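Local atomic coordinates of alanine racemase, biosynthetic (Pseudomonas aeruginosa PAO1, PDB entry 6A2F), a protein that is a two-subunit member of the alanine racemase family, built from an N-terminal TIM-barrel-type domain and a C-terminal domain rich in beta strands. Residues R2-T7 against A350-R355; L236-I241 against T268-Y273; P286-G291 against P320-G325. One frame throughout, in Å; residues are numbered along the deposited sequence.

Contact 1 of 3, residues R2-T7 against A350-R355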
loop_
_atom_site.group_PDB
_atom_site.type_symbol
_atom_site.label_atom_id
_atom_site.label_comp_id
_atom_site.label_asym_id
_atom_site.label_seq_id
_atom_site.Cartn_x
_atom_site.Cartn_y
_atom_site.Cartn_z
ATOM N N ARG A 2 -19.229 1.396 -1.050
ATOM C CA ARG A 2 -18.277 2.235 -1.766
ATOM C C ARG A 2 -17.985 1.598 -3.140
ATOM O O ARG A 2 -17.654 0.413 -3.215
ATOM C CB ARG A 2 -16.995 2.402 -0.938
ATOM C CG ARG A 2 -16.049 3.481 -1.440
ATOM C CD ARG A 2 -14.944 3.771 -0.434
ATOM N NE ARG A 2 -13.903 4.640 -0.991
ATOM C CZ ARG A 2 -12.682 4.239 -1.334
ATOM N NH1 ARG A 2 -12.321 2.971 -1.181
ATOM N NH2 ARG A 2 -11.815 5.107 -1.832
ATOM N N PRO A 3 -18.126 2.377 -4.229
ATOM C CA PRO A 3 -17.934 1.807 -5.559
ATOM C C PRO A 3 -16.457 1.625 -5.899
ATOM O O PRO A 3 -15.889 2.399 -6.675
ATOM C CB PRO A 3 -18.600 2.830 -6.495
ATOM C CG PRO A 3 -18.919 4.033 -5.660
ATOM C CD PRO A 3 -18.363 3.827 -4.283
ATOM N N LEU A 4 -15.845 0.612 -5.290
ATOM C CA LEU A 4 -14.476 0.215 -5.597
ATOM C C LEU A 4 -14.301 -1.279 -5.379
ATOM O O LEU A 4 -14.467 -1.786 -4.261
ATOM C CB LEU A 4 -13.458 0.996 -4.764
ATOM C CG LEU A 4 -11.994 0.666 -5.061
ATOM C CD1 LEU A 4 -11.572 1.173 -6.433
ATOM C CD2 LEU A 4 -11.107 1.259 -3.987
ATOM N N VAL A 5 -13.967 -1.975 -6.461
ATOM C CA VAL A 5 -13.847 -3.429 -6.448
ATOM C C VAL A 5 -12.645 -3.881 -7.280
ATOM O O VAL A 5 -12.433 -3.405 -8.400
ATOM C CB VAL A 5 -15.143 -4.120 -6.954
ATOM C CG1 VAL A 5 -14.953 -5.622 -7.065
ATOM C CG2 VAL A 5 -16.320 -3.825 -6.036
ATOM N N ALA A 6 -11.854 -4.786 -6.710
ATOM C CA ALA A 6 -10.790 -5.457 -7.443
ATOM C C ALA A 6 -11.301 -6.817 -7.932
ATOM O O ALA A 6 -11.454 -7.758 -7.150
ATOM C CB ALA A 6 -9.550 -5.615 -6.575
ATOM N N THR A 7 -11.590 -6.901 -9.226
ATOM C CA THR A 7 -12.056 -8.138 -9.836
ATOM C C THR A 7 -10.848 -8.938 -10.305
ATOM O O THR A 7 -10.026 -8.445 -11.089
ATOM C CB THR A 7 -13.031 -7.854 -11.001
ATOM O OG1 THR A 7 -14.162 -7.135 -10.498
ATOM C CG2 THR A 7 -13.516 -9.147 -11.654
ATOM N N ALA A 350 -6.548 -4.082 2.108
ATOM C CA ALA A 350 -7.611 -4.958 2.613
ATOM C C ALA A 350 -9.020 -4.407 2.401
ATOM O O ALA A 350 -9.959 -5.172 2.162
ATOM C CB ALA A 350 -7.387 -5.283 4.083
ATOM N N ARG A 351 -9.165 -3.085 2.466
ATOM C CA ARG A 351 -10.485 -2.463 2.356
ATOM C C ARG A 351 -11.055 -2.446 0.940
ATOM O O ARG A 351 -12.221 -2.114 0.746
ATOM C CB ARG A 351 -10.473 -1.059 2.946
ATOM C CG ARG A 351 -9.801 -0.012 2.083
ATOM C CD ARG A 351 -10.122 1.351 2.657
ATOM N NE ARG A 351 -9.723 2.418 1.757
ATOM C CZ ARG A 351 -10.108 3.680 1.884
ATOM N NH1 ARG A 351 -9.683 4.576 1.008
ATOM N NH2 ARG A 351 -10.914 4.041 2.876
ATOM N N VAL A 352 -10.231 -2.789 -0.046
ATOM C CA VAL A 352 -10.716 -2.996 -1.406
ATOM C C VAL A 352 -11.187 -4.443 -1.520
ATOM O O VAL A 352 -10.368 -5.363 -1.476
ATOM C CB VAL A 352 -9.623 -2.720 -2.458
ATOM C CG1 VAL A 352 -10.172 -2.912 -3.867
ATOM C CG2 VAL A 352 -9.054 -1.322 -2.279
ATOM N N PRO A 353 -12.512 -4.654 -1.636
ATOM C CA PRO A 353 -13.012 -6.025 -1.739
ATOM C C PRO A 353 -12.537 -6.712 -3.010
ATOM O O PRO A 353 -12.371 -6.065 -4.044
ATOM C CB PRO A 353 -14.539 -5.856 -1.756
ATOM C CG PRO A 353 -14.785 -4.432 -2.100
ATOM C CD PRO A 353 -13.607 -3.668 -1.574
ATOM N N ARG A 354 -12.305 -8.014 -2.916
ATOM C CA ARG A 354 -11.935 -8.810 -4.070
ATOM C C ARG A 354 -13.154 -9.607 -4.531
ATOM O O ARG A 354 -13.814 -10.252 -3.715
ATOM C CB ARG A 354 -10.768 -9.752 -3.724
ATOM C CG ARG A 354 -9.589 -9.119 -2.980
ATOM C CD ARG A 354 -8.915 -8.027 -3.800
ATOM N NE ARG A 354 -7.496 -7.854 -3.494
ATOM C CZ ARG A 354 -7.001 -6.986 -2.613
ATOM N NH1 ARG A 354 -7.803 -6.193 -1.914
ATOM N NH2 ARG A 354 -5.690 -6.910 -2.431
ATOM N N ARG A 355 -13.468 -9.531 -5.825
ATOM C CA ARG A 355 -14.477 -10.406 -6.443
ATOM C C ARG A 355 -13.775 -11.348 -7.409
ATOM O O ARG A 355 -12.831 -10.948 -8.096
ATOM C CB ARG A 355 -15.555 -9.618 -7.207
ATOM C CG ARG A 355 -16.454 -8.675 -6.407
ATOM C CD ARG A 355 -17.278 -9.350 -5.317
ATOM N NE ARG A 355 -16.619 -9.248 -4.013
ATOM C CZ ARG A 355 -17.247 -9.222 -2.838
ATOM N NH1 ARG A 355 -16.542 -9.125 -1.714
ATOM N NH2 ARG A 355 -18.576 -9.291 -2.775
HETATM O O HOH W 1 -13.644 0.646 -0.333
#

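Contact 2 of 3, residues L236-I241 against T268-Y273. With DLY (D-lysine), chain D.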
loop_
_atom_site.group_PDB
_atom_site.type_symbol
_atom_site.label_atom_id
_atom_site.label_comp_id
_atom_site.label_asym_id
_atom_site.label_seq_id
_atom_site.Cartn_x
_atom_site.Cartn_y
_atom_site.Cartn_z
ATOM N N LEU A 236 -9.057 -3.297 -11.396
ATOM C CA LEU A 236 -9.461 -2.374 -10.340
ATOM C C LEU A 236 -10.442 -1.357 -10.914
ATOM O O LEU A 236 -10.067 -0.496 -11.713
ATOM C CB LEU A 236 -8.243 -1.691 -9.702
ATOM C CG LEU A 236 -8.479 -0.810 -8.465
ATOM C CD1 LEU A 236 -9.018 -1.623 -7.296
ATOM C CD2 LEU A 236 -7.214 -0.064 -8.060
ATOM N N GLY A 237 -11.706 -1.486 -10.520
ATOM C CA GLY A 237 -12.769 -0.630 -11.034
ATOM C C GLY A 237 -13.377 0.263 -9.969
ATOM O O GLY A 237 -13.628 -0.176 -8.845
ATOM N N ALA A 238 -13.600 1.525 -10.329
ATOM C CA ALA A 238 -14.283 2.473 -9.461
ATOM C C ALA A 238 -15.381 3.213 -10.228
ATOM O O ALA A 238 -15.818 2.761 -11.289
ATOM C CB ALA A 238 -13.289 3.452 -8.851
ATOM N N GLN A 239 -15.823 4.345 -9.681
ATOM C CA GLN A 239 -16.878 5.140 -10.296
ATOM C C GLN A 239 -16.651 6.631 -10.145
ATOM O O GLN A 239 -15.980 7.079 -9.211
ATOM C CB GLN A 239 -18.238 4.793 -9.685
ATOM C CG GLN A 239 -19.048 3.777 -10.473
ATOM C CD GLN A 239 -20.272 3.306 -9.713
ATOM O OE1 GLN A 239 -21.002 4.111 -9.126
ATOM N NE2 GLN A 239 -20.500 1.992 -9.714
ATOM N N LEU A 240 -17.223 7.393 -11.073
ATOM C CA LEU A 240 -17.343 8.835 -10.918
ATOM C C LEU A 240 -18.395 9.110 -9.855
ATOM O O LEU A 240 -19.533 8.657 -9.973
ATOM C CB LEU A 240 -17.748 9.495 -12.238
ATOM C CG LEU A 240 -16.764 9.500 -13.407
ATOM C CD1 LEU A 240 -17.423 10.185 -14.592
ATOM C CD2 LEU A 240 -15.452 10.186 -13.047
ATOM N N ILE A 241 -17.995 9.834 -8.811
ATOM C CA ILE A 241 -18.872 10.161 -7.681
ATOM C C ILE A 241 -19.184 11.659 -7.642
ATOM O O ILE A 241 -20.018 12.118 -6.847
ATOM C CB ILE A 241 -18.284 9.692 -6.328
ATOM C CG1 ILE A 241 -16.946 10.394 -6.032
ATOM C CG2 ILE A 241 -18.130 8.176 -6.320
ATOM C CD1 ILE A 241 -16.394 10.156 -4.639
ATOM N N THR A 268 -14.554 13.349 -10.009
ATOM C CA THR A 268 -13.921 12.726 -8.846
ATOM C C THR A 268 -14.223 11.225 -8.808
ATOM O O THR A 268 -15.357 10.804 -9.037
ATOM C CB THR A 268 -14.358 13.415 -7.533
ATOM O OG1 THR A 268 -14.122 14.824 -7.640
ATOM C CG2 THR A 268 -13.585 12.871 -6.322
ATOM N N VAL A 269 -13.192 10.432 -8.519
ATOM C CA VAL A 269 -13.272 8.973 -8.558
ATOM C C VAL A 269 -13.107 8.364 -7.163
ATOM O O VAL A 269 -12.328 8.860 -6.338
ATOM C CB VAL A 269 -12.223 8.390 -9.534
ATOM C CG1 VAL A 269 -12.217 6.867 -9.511
ATOM C CG2 VAL A 269 -12.477 8.894 -10.945
ATOM N N SER A 270 -13.847 7.282 -6.918
ATOM C CA SER A 270 -13.852 6.585 -5.634
ATOM C C SER A 270 -12.653 5.644 -5.467
ATOM O O SER A 270 -12.811 4.431 -5.266
ATOM C CB SER A 270 -15.165 5.818 -5.473
ATOM O OG SER A 270 -15.411 5.004 -6.609
ATOM N N CYS A 271 -11.455 6.217 -5.554
ATOM C CA CYS A 271 -10.202 5.483 -5.363
ATOM C C CYS A 271 -9.107 6.457 -4.968
ATOM O O CYS A 271 -8.974 7.513 -5.573
ATOM C CB CYS A 271 -9.797 4.726 -6.635
ATOM S SG CYS A 271 -8.299 3.723 -6.455
ATOM N N GLY A 272 -8.331 6.100 -3.950
ATOM C CA GLY A 272 -7.235 6.943 -3.477
ATOM C C GLY A 272 -6.057 6.134 -2.983
ATOM O O GLY A 272 -6.058 4.905 -3.082
ATOM N N TYR A 273 -5.054 6.814 -2.429
ATOM C CA TYR A 273 -3.805 6.136 -2.060
ATOM C C TYR A 273 -3.929 5.103 -0.935
ATOM O O TYR A 273 -3.105 4.194 -0.843
ATOM C CB TYR A 273 -2.636 7.113 -1.824
ATOM C CG TYR A 273 -2.822 8.148 -0.737
ATOM C CD1 TYR A 273 -2.763 7.801 0.614
ATOM C CD2 TYR A 273 -3.015 9.493 -1.061
ATOM C CE1 TYR A 273 -2.923 8.758 1.606
ATOM C CE2 TYR A 273 -3.167 10.457 -0.073
ATOM C CZ TYR A 273 -3.122 10.084 1.254
ATOM O OH TYR A 273 -3.279 11.042 2.230
HETATM N N DLY D . -9.931 14.712 0.472
HETATM C CA DLY D . -9.448 13.700 1.463
HETATM C C DLY D . -9.922 12.312 1.104
HETATM O O DLY D . -10.693 11.696 1.839
HETATM C CB DLY D . -7.923 13.736 1.503
HETATM C CG DLY D . -7.341 13.493 2.892
HETATM C CD DLY D . -5.981 12.813 2.800
HETATM C CE DLY D . -4.855 13.811 2.556
HETATM N NZ DLY D . -4.119 13.391 1.383
HETATM O OXT DLY D . -9.562 11.737 0.075
#

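Contact 3 of 3, residues P286-G291 against P320-G325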
loop_
_atom_site.group_PDB
_atom_site.type_symbol
_atom_site.label_atom_id
_atom_site.label_comp_id
_atom_site.label_asym_id
_atom_site.label_seq_id
_atom_site.Cartn_x
_atom_site.Cartn_y
_atom_site.Cartn_z
ATOM N N PRO A 286 -2.777 7.719 -17.049
ATOM C CA PRO A 286 -3.965 7.290 -17.785
ATOM C C PRO A 286 -5.036 6.632 -16.914
ATOM O O PRO A 286 -4.724 5.998 -15.890
ATOM C CB PRO A 286 -3.405 6.278 -18.787
ATOM C CG PRO A 286 -2.192 5.728 -18.119
ATOM C CD PRO A 286 -1.601 6.889 -17.370
ATOM N N VAL A 287 -6.288 6.798 -17.337
ATOM C CA VAL A 287 -7.432 6.145 -16.715
ATOM C C VAL A 287 -8.508 5.885 -17.781
ATOM O O VAL A 287 -8.505 6.523 -18.840
ATOM C CB VAL A 287 -7.977 6.984 -15.534
ATOM C CG1 VAL A 287 -9.097 7.917 -15.980
ATOM C CG2 VAL A 287 -8.442 6.080 -14.408
ATOM N N LEU A 288 -9.407 4.941 -17.518
ATOM C CA LEU A 288 -10.555 4.725 -18.399
ATOM C C LEU A 288 -11.857 5.182 -17.746
ATOM O O LEU A 288 -12.155 4.811 -16.612
ATOM C CB LEU A 288 -10.670 3.260 -18.831
ATOM C CG LEU A 288 -9.585 2.612 -19.695
ATOM C CD1 LEU A 288 -10.108 1.308 -20.281
ATOM C CD2 LEU A 288 -9.099 3.530 -20.812
ATOM N N VAL A 289 -12.619 5.998 -18.470
ATOM C CA VAL A 289 -13.952 6.417 -18.036
ATOM C C VAL A 289 -14.951 5.954 -19.091
ATOM O O VAL A 289 -14.920 6.417 -20.233
ATOM C CB VAL A 289 -14.044 7.948 -17.821
ATOM C CG1 VAL A 289 -15.423 8.344 -17.305
ATOM C CG2 VAL A 289 -12.959 8.428 -16.860
ATOM N N GLY A 290 -15.819 5.024 -18.707
ATOM C CA GLY A 290 -16.756 4.403 -19.642
ATOM C C GLY A 290 -16.049 3.674 -20.770
ATOM O O GLY A 290 -16.532 3.649 -21.906
ATOM N N GLY A 291 -14.895 3.091 -20.451
ATOM C CA GLY A 291 -14.040 2.441 -21.440
ATOM C C GLY A 291 -13.174 3.405 -22.232
ATOM O O GLY A 291 -12.342 2.976 -23.031
ATOM N N PRO A 320 -18.513 3.850 -14.823
ATOM C CA PRO A 320 -17.408 3.014 -14.352
ATOM C C PRO A 320 -16.046 3.604 -14.704
ATOM O O PRO A 320 -15.869 4.157 -15.791
ATOM C CB PRO A 320 -17.624 1.693 -15.095
ATOM C CG PRO A 320 -18.401 2.061 -16.316
ATOM C CD PRO A 320 -19.295 3.185 -15.884
ATOM N N VAL A 321 -15.097 3.492 -13.780
ATOM C CA VAL A 321 -13.738 3.968 -14.006
ATOM C C VAL A 321 -12.762 2.809 -13.831
ATOM O O VAL A 321 -12.662 2.244 -12.742
ATOM C CB VAL A 321 -13.367 5.128 -13.049
ATOM C CG1 VAL A 321 -11.887 5.474 -13.151
ATOM C CG2 VAL A 321 -14.211 6.360 -13.337
ATOM N N GLU A 322 -12.057 2.452 -14.902
ATOM C CA GLU A 322 -11.002 1.438 -14.815
ATOM C C GLU A 322 -9.650 2.077 -14.478
ATOM O O GLU A 322 -9.100 2.844 -15.274
ATOM C CB GLU A 322 -10.905 0.607 -16.101
ATOM C CG GLU A 322 -9.904 -0.536 -16.001
ATOM C CD GLU A 322 -9.927 -1.473 -17.196
ATOM O OE1 GLU A 322 -8.836 -1.821 -17.698
ATOM O OE2 GLU A 322 -11.028 -1.868 -17.635
ATOM N N LEU A 323 -9.134 1.769 -13.288
ATOM C CA LEU A 323 -7.811 2.241 -12.882
ATOM C C LEU A 323 -6.740 1.371 -13.528
ATOM O O LEU A 323 -5.690 1.869 -13.933
ATOM C CB LEU A 323 -7.652 2.253 -11.353
ATOM C CG LEU A 323 -8.362 3.283 -10.459
ATOM C CD1 LEU A 323 -8.378 4.692 -11.044
ATOM C CD2 LEU A 323 -9.771 2.837 -10.096
ATOM N N TRP A 324 -7.011 0.069 -13.590
ATOM C CA TRP A 324 -6.246 -0.874 -14.414
ATOM C C TRP A 324 -6.987 -2.192 -14.579
ATOM O O TRP A 324 -7.859 -2.517 -13.776
ATOM C CB TRP A 324 -4.828 -1.110 -13.878
ATOM C CG TRP A 324 -4.720 -1.629 -12.465
ATOM C CD1 TRP A 324 -4.958 -2.907 -12.029
ATOM C CD2 TRP A 324 -4.294 -0.887 -11.317
ATOM N NE1 TRP A 324 -4.723 -2.998 -10.676
ATOM C CE2 TRP A 324 -4.315 -1.774 -10.214
ATOM C CE3 TRP A 324 -3.902 0.443 -11.113
ATOM C CZ2 TRP A 324 -3.959 -1.372 -8.922
ATOM C CZ3 TRP A 324 -3.551 0.845 -9.821
ATOM C CH2 TRP A 324 -3.580 -0.065 -8.744
ATOM N N GLY A 325 -6.641 -2.935 -15.630
ATOM C CA GLY A 325 -7.270 -4.223 -15.928
ATOM C C GLY A 325 -7.049 -4.681 -17.360
ATOM O O GLY A 325 -5.939 -4.576 -17.895
HETATM O O HOH W 2 -5.273 4.838 -13.514
HETATM O O HOH W 3 -14.041 2.812 -17.775
#

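Contact 1 of 3, residues R2-T7 against A350-R355
Arg2 and Arg351 meet because both chains run extended from CG to NE: Arg2 leaves with CG anti to its N (chi1 -168°), whereas Arg351 starts with CG between N and the carbonyl carbon (chi1 75°). The guanidinium groups are inclined, planes 34° apart, with Arg2 NH1 over the rim of one face of Arg351 and Arg2 NH2 within 3.6 Å of Arg351 NH1. Asp275 takes a salt bridge from each; Asp303 gives its carboxylate to Arg351 and its backbone O to Arg2 NH2. A water in the plane of the Arg2 guanidinium accepts from NH1 and donates to Arg351 O.

Further along, the strands run parallel. Ala6 N donates to Pro353 O at 3.0 Å, and Arg355 N returns a bond of the same length to Ala6 O. On the face carrying Ala6, its CB sits 3.9 Å from Val352 CG1 and also touches Arg354 CD, while Leu4 CD2 meets Val352 CG2 at 3.7 Å. Arg354 turns its NH1 back to Val352 O, 2.7 Å away and in the guanidinium plane, a bond that, with those to Gly39, Val348 and Thr349 O, holds the group's rotation. On the other face Val5 CG1 presses on Arg355 CG at 3.5 Å, the two side chains crossing at about a right angle.

Glu63 of the second subunit forms a salt bridge with Arg351, and Glu62 of that subunit accepts from Arg2 N. Carboxylates of both chains probably balance the charges of this close arginine pair, which joins the N-terminal strand, C-terminal end and subunit interface.

Contact 2 of 3, residues L236-I241 against T268-Y273
Ala238 CB is the small bump at the middle of this contact, set in a hollow between Val269 CG1, 3.6 Å away, and Ser270 OG, with Cys271 CB behind. Beside it Leu240 CD2 crosses Val269 CG2 obliquely at 3.9 Å; both residues lean on Val321 of the next strand, so Val269 is wedged among Ala238, Leu240 and Val321. Toward the start of the strand Leu236 CD2 reaches Cys271 SG more loosely, at 4.3 Å.

The other side is filled by Ile241. With CG1 between N and the carbonyl carbon (chi1 62°), its two branches lie along the partner chain: CG1 against Thr268 O and CG2 against Ser270 CB at 3.9 Å. Thr268 O also accepts the Ile241 N-H at 2.8 Å in a nearly straight bond. Gln239 grips Ser270 twice, its O receiving Ser270 N and its N donating to Ser270 OG at 3.2 Å. That hydroxyl is further bonded to Pro3 O, which ties the N-terminal segment to this turn.

The last bridge pairs Leu240 with Val269; an inverse gamma turn centred on Ser270 then leads the chain away from strand 234-246. Beyond Gly272, Tyr273 no longer touches that strand; its OH accepts from NZ of D-lysine at 2.6 Å, the amine lying at the ring's edge. Tyr342 of the second subunit packs against Tyr273. The arrangement is an antiparallel strand pair of the C-terminal beta domain, which passes through a turn into the D-lysine pocket beside the subunit interface.

Contact 3 of 3, residues P286-G291 against P320-G325
Strands 286-289 and 320-322 run antiparallel, their axes 4.7 Å apart at closest approach and 153° between directions, with Leu288 and Glu322 a hydrogen-bonded pair and Val289 and Val321 a non-hydrogen-bonded one. Leu288 N gives to Glu322 O at 3.1 Å, Glu322 N returns to Leu288 O, and Gly290 N meets Pro320 O at 3.0 Å in a straight bond.

Leu288 and Glu322 lie side by side: CB rests on CB at 3.8 Å, and the glutamate, with CG anti to its N (chi1 -175°), extends until its CD lies near Leu288 CD1. Its OE1 accepts from the backbone N of both Gly327 and Leu328. Toward the face carrying Val289 and Val321, Val287 CG2 touches Val321 CG1 and Leu323 CD1, 3.7 and 3.6 Å away, and lies closest to Glu322 O (3.4 Å); Val307 and Leu305 of strand 305-308 pack behind.

Waters finish both ends, one donating to Pro286 O and Leu323 O, the other accepting from Gly291 N and donating to Pro320 O. The pair thus has one apolar side packed on the domain and another whose carboxylate accepts two backbone N-H groups, probably favouring its ionised form.

How the contacts relate
From the N terminus, segment 2-7 pairs with 350-355 near the C-terminal end, so contact 1 closes a loop of nearly the whole chain, including the barrel-type N-terminal domain. Contacts 2 and 3 both nest inside it, in series: 268-273 returns to 236-241 before 286-291 opens the loop that 320-325 closes. All three belong to one mixed sheet, in which strand 234-246 lies between 4-8 and 320-322. Backbone bonds from Gly237 to Val5 and from Ala238 to Val321 carry contact 2 to its neighbours; contacts 1 and 3 do not touch. Contacts 1 and 2 reach the second subunit, whereas contact 3 stays within its own chain.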